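Long-range contact in beta-galactosidase (Trichoderma reesei, PDB 3OG2), which probably hydrolyses terminal non-reducing beta-D-galactose residues in beta-D-galactosides, as a glycoside hydrolase of family 35: residues A599-P611 and S977-E989. Numbering follows the deposited sequence.
Sequences ALSVQADFNVTTP and SKSPILTGRERVE. With NAG (2-acetamido-2-deoxy-beta-D-glucopyranose), chain B.
A single antiparallel beta bridge, the hydrogen-bonded pair F606 and L982, ties the residue just past strand 599-605 in beta-galactosidase domain 3 to the short strand 981-982, which pairs with strand 900-908. F606 N donates to L982 O at 2.8 Å, and L982 N returns a more bent bond to F606 O (136° at the hydrogen). Beside the bridge the carboxylate of D605 spans the turn after L982: OD1 takes the backbone N of G984 at 2.9 Å, nearly straight at 175°, and OD2 takes the hydroxyl OG1 of T983 at 2.8 Å. Both donors come from above the carboxylate plane. T983 OG1, held anti to its own backbone N, also accepts from R985 N, making an ST turn. The Q603 chain bends at chi2 (-62°), and its NE2 reaches G984 O at 2.9 Å, in the plane of its amide. At the far end one water joins N607 O, P980 O and S979 OG, while N607 ND2 carries the N-linked NAG. Were D605 an alanine, G984 N and the T983 hydroxyl would probably lose their acceptor, and R591 its salt-bridge partner. With R591 gripping OD1 as well, one buried, probably ionised carboxylate links strand 589-596 to the 983-985 turn.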
loop_
_atom_site.group_PDB
_atom_site.type_symbol
_atom_site.label_atom_id
_atom_site.label_comp_id
_atom_site.label_asym_id
_atom_site.label_seq_id
_atom_site.Cartn_x
_atom_site.Cartn_y
_atom_site.Cartn_z
ATOM N N ALA A 599 -18.929 11.779 -30.283
ATOM C CA ALA A 599 -19.231 11.839 -28.835
ATOM C C ALA A 599 -17.993 11.660 -27.975
ATOM O O ALA A 599 -17.154 10.810 -28.203
ATOM C CB ALA A 599 -20.266 10.777 -28.523
ATOM N N LEU A 600 -17.902 12.511 -26.964
ATOM C CA LEU A 600 -16.916 12.336 -25.902
ATOM C C LEU A 600 -17.593 11.643 -24.729
ATOM O O LEU A 600 -18.600 12.155 -24.210
ATOM C CB LEU A 600 -16.409 13.696 -25.450
ATOM C CG LEU A 600 -15.462 13.686 -24.232
ATOM C CD1 LEU A 600 -14.131 13.056 -24.599
ATOM C CD2 LEU A 600 -15.234 15.083 -23.669
ATOM N N SER A 601 -17.065 10.499 -24.319
ATOM C CA SER A 601 -17.633 9.693 -23.243
ATOM C C SER A 601 -16.709 9.778 -22.048
ATOM O O SER A 601 -15.518 9.478 -22.207
ATOM C CB SER A 601 -17.741 8.256 -23.762
ATOM O OG SER A 601 -18.298 7.370 -22.814
ATOM N N VAL A 602 -17.189 10.147 -20.895
ATOM C CA VAL A 602 -16.388 10.292 -19.697
ATOM C C VAL A 602 -16.849 9.236 -18.676
ATOM O O VAL A 602 -18.061 9.118 -18.459
ATOM C CB VAL A 602 -16.597 11.700 -19.125
ATOM C CG1 VAL A 602 -15.713 11.894 -17.888
ATOM C CG2 VAL A 602 -16.326 12.780 -20.179
ATOM N N GLN A 603 -15.903 8.575 -18.050
ATOM C CA GLN A 603 -16.225 7.760 -16.894
ATOM C C GLN A 603 -15.771 8.488 -15.633
ATOM O O GLN A 603 -14.595 8.878 -15.592
ATOM C CB GLN A 603 -15.526 6.386 -17.016
ATOM C CG GLN A 603 -16.040 5.569 -18.203
ATOM C CD GLN A 603 -17.517 5.215 -18.130
ATOM O OE1 GLN A 603 -18.265 5.497 -19.103
ATOM N NE2 GLN A 603 -17.961 4.584 -17.038
ATOM N N ALA A 604 -16.655 8.654 -14.682
ATOM C CA ALA A 604 -16.391 9.525 -13.543
ATOM C C ALA A 604 -17.071 8.990 -12.274
ATOM O O ALA A 604 -18.064 8.272 -12.412
ATOM C CB ALA A 604 -16.939 10.903 -13.835
ATOM N N ASP A 605 -16.532 9.374 -11.136
ATOM C CA ASP A 605 -17.203 9.104 -9.869
ATOM C C ASP A 605 -17.530 10.434 -9.187
ATOM O O ASP A 605 -16.777 11.396 -9.300
ATOM C CB ASP A 605 -16.363 8.275 -8.897
ATOM C CG ASP A 605 -16.187 6.840 -9.356
ATOM O OD1 ASP A 605 -16.231 6.534 -10.560
ATOM O OD2 ASP A 605 -15.988 5.943 -8.447
ATOM N N PHE A 606 -18.663 10.442 -8.498
ATOM C CA PHE A 606 -19.123 11.611 -7.799
ATOM C C PHE A 606 -19.490 11.277 -6.349
ATOM O O PHE A 606 -20.302 10.389 -6.080
ATOM C CB PHE A 606 -20.394 12.158 -8.473
ATOM C CG PHE A 606 -20.145 12.482 -9.929
ATOM C CD1 PHE A 606 -19.503 13.672 -10.280
ATOM C CD2 PHE A 606 -20.572 11.602 -10.923
ATOM C CE1 PHE A 606 -19.273 14.004 -11.607
ATOM C CE2 PHE A 606 -20.335 11.943 -12.259
ATOM C CZ PHE A 606 -19.692 13.121 -12.605
ATOM N N ASN A 607 -18.869 11.959 -5.387
ATOM C CA ASN A 607 -19.239 11.706 -3.987
ATOM C C ASN A 607 -20.076 12.874 -3.442
ATOM O O ASN A 607 -20.673 12.715 -2.355
ATOM C CB ASN A 607 -18.047 11.453 -3.075
ATOM C CG ASN A 607 -17.183 12.696 -2.861
ATOM O OD1 ASN A 607 -17.129 13.588 -3.711
ATOM N ND2 ASN A 607 -16.528 12.732 -1.702
ATOM N N VAL A 608 -20.132 13.972 -4.178
ATOM C CA VAL A 608 -20.930 15.130 -3.821
ATOM C C VAL A 608 -21.438 15.692 -5.143
ATOM O O VAL A 608 -20.929 15.440 -6.246
ATOM C CB VAL A 608 -20.151 16.215 -3.079
ATOM C CG1 VAL A 608 -19.674 15.685 -1.760
ATOM C CG2 VAL A 608 -19.003 16.751 -3.935
ATOM N N THR A 609 -22.471 16.535 -5.085
ATOM C CA THR A 609 -22.913 17.100 -6.376
ATOM C C THR A 609 -21.869 18.110 -6.821
ATOM O O THR A 609 -21.163 18.797 -6.072
ATOM C CB THR A 609 -24.318 17.664 -6.264
ATOM O OG1 THR A 609 -24.182 18.667 -5.288
ATOM C CG2 THR A 609 -25.266 16.588 -5.770
ATOM N N THR A 610 -21.731 18.222 -8.150
ATOM C CA THR A 610 -20.801 19.136 -8.804
ATOM C C THR A 610 -21.183 19.250 -10.262
ATOM O O THR A 610 -21.636 18.242 -10.801
ATOM C CB THR A 610 -19.361 18.609 -8.654
ATOM O OG1 THR A 610 -18.464 19.474 -9.360
ATOM C CG2 THR A 610 -19.224 17.204 -9.256
ATOM N N PRO A 611 -20.945 20.372 -10.904
ATOM C CA PRO A 611 -20.954 20.397 -12.354
ATOM C C PRO A 611 -19.671 19.773 -12.862
ATOM O O PRO A 611 -18.721 19.515 -12.114
ATOM C CB PRO A 611 -20.957 21.892 -12.739
ATOM C CG PRO A 611 -20.577 22.606 -11.490
ATOM C CD PRO A 611 -20.645 21.702 -10.323
ATOM N N SER A 977 -21.166 1.784 6.864
ATOM C CA SER A 977 -20.999 2.155 5.464
ATOM C C SER A 977 -20.418 3.584 5.393
ATOM O O SER A 977 -20.692 4.418 6.254
ATOM C CB SER A 977 -22.288 2.078 4.670
ATOM O OG SER A 977 -23.242 2.987 5.252
ATOM N N LYS A 978 -19.633 3.828 4.348
ATOM C CA LYS A 978 -19.203 5.201 4.056
ATOM C C LYS A 978 -20.216 5.777 3.087
ATOM O O LYS A 978 -21.062 5.064 2.536
ATOM C CB LYS A 978 -17.797 5.184 3.512
ATOM C CG LYS A 978 -16.790 4.481 4.414
ATOM C CD LYS A 978 -16.580 5.174 5.741
ATOM C CE LYS A 978 -15.807 4.253 6.702
ATOM N NZ LYS A 978 -15.522 4.972 7.975
ATOM N N SER A 979 -20.136 7.076 2.888
ATOM C CA SER A 979 -21.092 7.758 1.993
ATOM C C SER A 979 -21.026 7.159 0.596
ATOM O O SER A 979 -19.911 6.996 0.036
ATOM C CB SER A 979 -20.732 9.254 2.009
ATOM O OG SER A 979 -21.694 9.999 1.245
ATOM N N PRO A 980 -22.170 6.842 -0.003
ATOM C CA PRO A 980 -22.115 6.185 -1.320
ATOM C C PRO A 980 -21.503 7.074 -2.394
ATOM O O PRO A 980 -21.794 8.275 -2.451
ATOM C CB PRO A 980 -23.599 5.931 -1.674
ATOM C CG PRO A 980 -24.405 6.618 -0.659
ATOM C CD PRO A 980 -23.543 7.023 0.475
ATOM N N ILE A 981 -20.692 6.478 -3.248
ATOM C CA ILE A 981 -20.098 7.233 -4.359
ATOM C C ILE A 981 -20.725 6.775 -5.666
ATOM O O ILE A 981 -20.647 5.613 -6.007
ATOM C CB ILE A 981 -18.565 6.960 -4.391
ATOM C CG1 ILE A 981 -17.974 7.426 -3.041
ATOM C CG2 ILE A 981 -17.939 7.595 -5.619
ATOM C CD1 ILE A 981 -16.786 6.574 -2.650
ATOM N N LEU A 982 -21.338 7.711 -6.379
ATOM C CA LEU A 982 -21.886 7.365 -7.690
ATOM C C LEU A 982 -20.727 7.078 -8.615
ATOM O O LEU A 982 -19.827 7.926 -8.722
ATOM C CB LEU A 982 -22.722 8.560 -8.173
ATOM C CG LEU A 982 -23.464 8.330 -9.494
ATOM C CD1 LEU A 982 -24.542 7.274 -9.356
ATOM C CD2 LEU A 982 -24.059 9.650 -9.969
ATOM N N THR A 983 -20.710 5.880 -9.235
ATOM C CA THR A 983 -19.468 5.392 -9.801
ATOM C C THR A 983 -19.561 5.011 -11.273
ATOM O O THR A 983 -20.575 4.456 -11.738
ATOM C CB THR A 983 -18.932 4.185 -8.965
ATOM O OG1 THR A 983 -17.631 3.858 -9.439
ATOM C CG2 THR A 983 -19.764 2.927 -9.183
ATOM N N GLY A 984 -18.454 5.278 -11.987
ATOM C CA GLY A 984 -18.257 4.926 -13.382
ATOM C C GLY A 984 -17.212 3.822 -13.503
ATOM O O GLY A 984 -16.712 3.616 -14.597
ATOM N N ARG A 985 -16.903 3.121 -12.395
ATOM C CA ARG A 985 -15.953 2.019 -12.441
ATOM C C ARG A 985 -16.459 0.869 -13.260
ATOM O O ARG A 985 -17.671 0.752 -13.558
ATOM C CB ARG A 985 -15.699 1.515 -11.004
ATOM C CG ARG A 985 -16.922 0.751 -10.464
ATOM C CD ARG A 985 -16.697 0.433 -8.982
ATOM N NE ARG A 985 -17.961 -0.115 -8.448
ATOM C CZ ARG A 985 -18.068 -0.551 -7.197
ATOM N NH1 ARG A 985 -17.032 -0.531 -6.359
ATOM N NH2 ARG A 985 -19.244 -1.016 -6.771
ATOM N N GLU A 986 -15.567 -0.053 -13.599
ATOM C CA GLU A 986 -15.976 -1.330 -14.170
ATOM C C GLU A 986 -16.533 -2.183 -13.043
ATOM O O GLU A 986 -16.126 -2.116 -11.875
ATOM C CB GLU A 986 -14.798 -2.048 -14.831
ATOM C CG GLU A 986 -14.189 -1.332 -16.006
ATOM C CD GLU A 986 -15.047 -1.013 -17.192
ATOM O OE1 GLU A 986 -15.784 -1.936 -17.615
ATOM O OE2 GLU A 986 -15.031 0.102 -17.753
ATOM N N ARG A 987 -17.519 -3.007 -13.362
ATOM C CA ARG A 987 -18.256 -3.763 -12.360
ATOM C C ARG A 987 -17.361 -4.725 -11.591
ATOM O O ARG A 987 -16.436 -5.321 -12.147
ATOM C CB ARG A 987 -19.416 -4.518 -13.060
ATOM C CG ARG A 987 -20.578 -3.551 -13.349
ATOM C CD ARG A 987 -21.936 -4.158 -13.554
ATOM N NE ARG A 987 -22.459 -3.925 -14.876
ATOM C CZ ARG A 987 -22.123 -3.309 -15.981
ATOM N NH1 ARG A 987 -21.007 -2.622 -16.166
ATOM N NH2 ARG A 987 -22.994 -3.386 -17.002
ATOM N N VAL A 988 -17.687 -4.866 -10.306
ATOM C CA VAL A 988 -16.965 -5.758 -9.408
ATOM C C VAL A 988 -17.629 -7.133 -9.396
ATOM O O VAL A 988 -18.797 -7.261 -9.110
ATOM C CB VAL A 988 -16.915 -5.220 -7.974
ATOM C CG1 VAL A 988 -16.076 -6.136 -7.060
ATOM C CG2 VAL A 988 -16.366 -3.801 -7.918
ATOM N N GLU A 989 -16.837 -8.130 -9.730
ATOM C CA GLU A 989 -17.342 -9.493 -9.739
ATOM C C GLU A 989 -17.087 -10.135 -8.404
ATOM O O GLU A 989 -15.985 -9.993 -7.817
ATOM C CB GLU A 989 -16.599 -10.291 -10.820
ATOM C CG GLU A 989 -16.918 -9.702 -12.205
ATOM C CD GLU A 989 -16.628 -10.719 -13.273
ATOM O OE1 GLU A 989 -16.635 -11.918 -12.897
ATOM O OE2 GLU A 989 -16.394 -10.291 -14.434
HETATM C C1 NAG B . -15.842 13.923 -1.340
HETATM C C2 NAG B . -15.692 13.918 0.210
HETATM C C3 NAG B . -14.892 15.136 0.662
HETATM C C4 NAG B . -13.503 15.101 -0.066
HETATM C C5 NAG B . -13.743 14.995 -1.593
HETATM C C6 NAG B . -12.418 14.761 -2.319
HETATM C C7 NAG B . -17.729 12.976 1.184
HETATM C C8 NAG B . -19.072 13.283 1.767
HETATM N N2 NAG B . -17.013 14.034 0.787
HETATM O O3 NAG B . -14.648 14.977 2.069
HETATM O O4 NAG B . -12.891 16.368 0.151
HETATM O O5 NAG B . -14.501 13.808 -1.830
HETATM O O6 NAG B . -12.665 14.923 -3.712
HETATM O O7 NAG B . -17.330 11.819 0.957
HETATM O O HOH W 1 -20.647 10.306 -1.004
#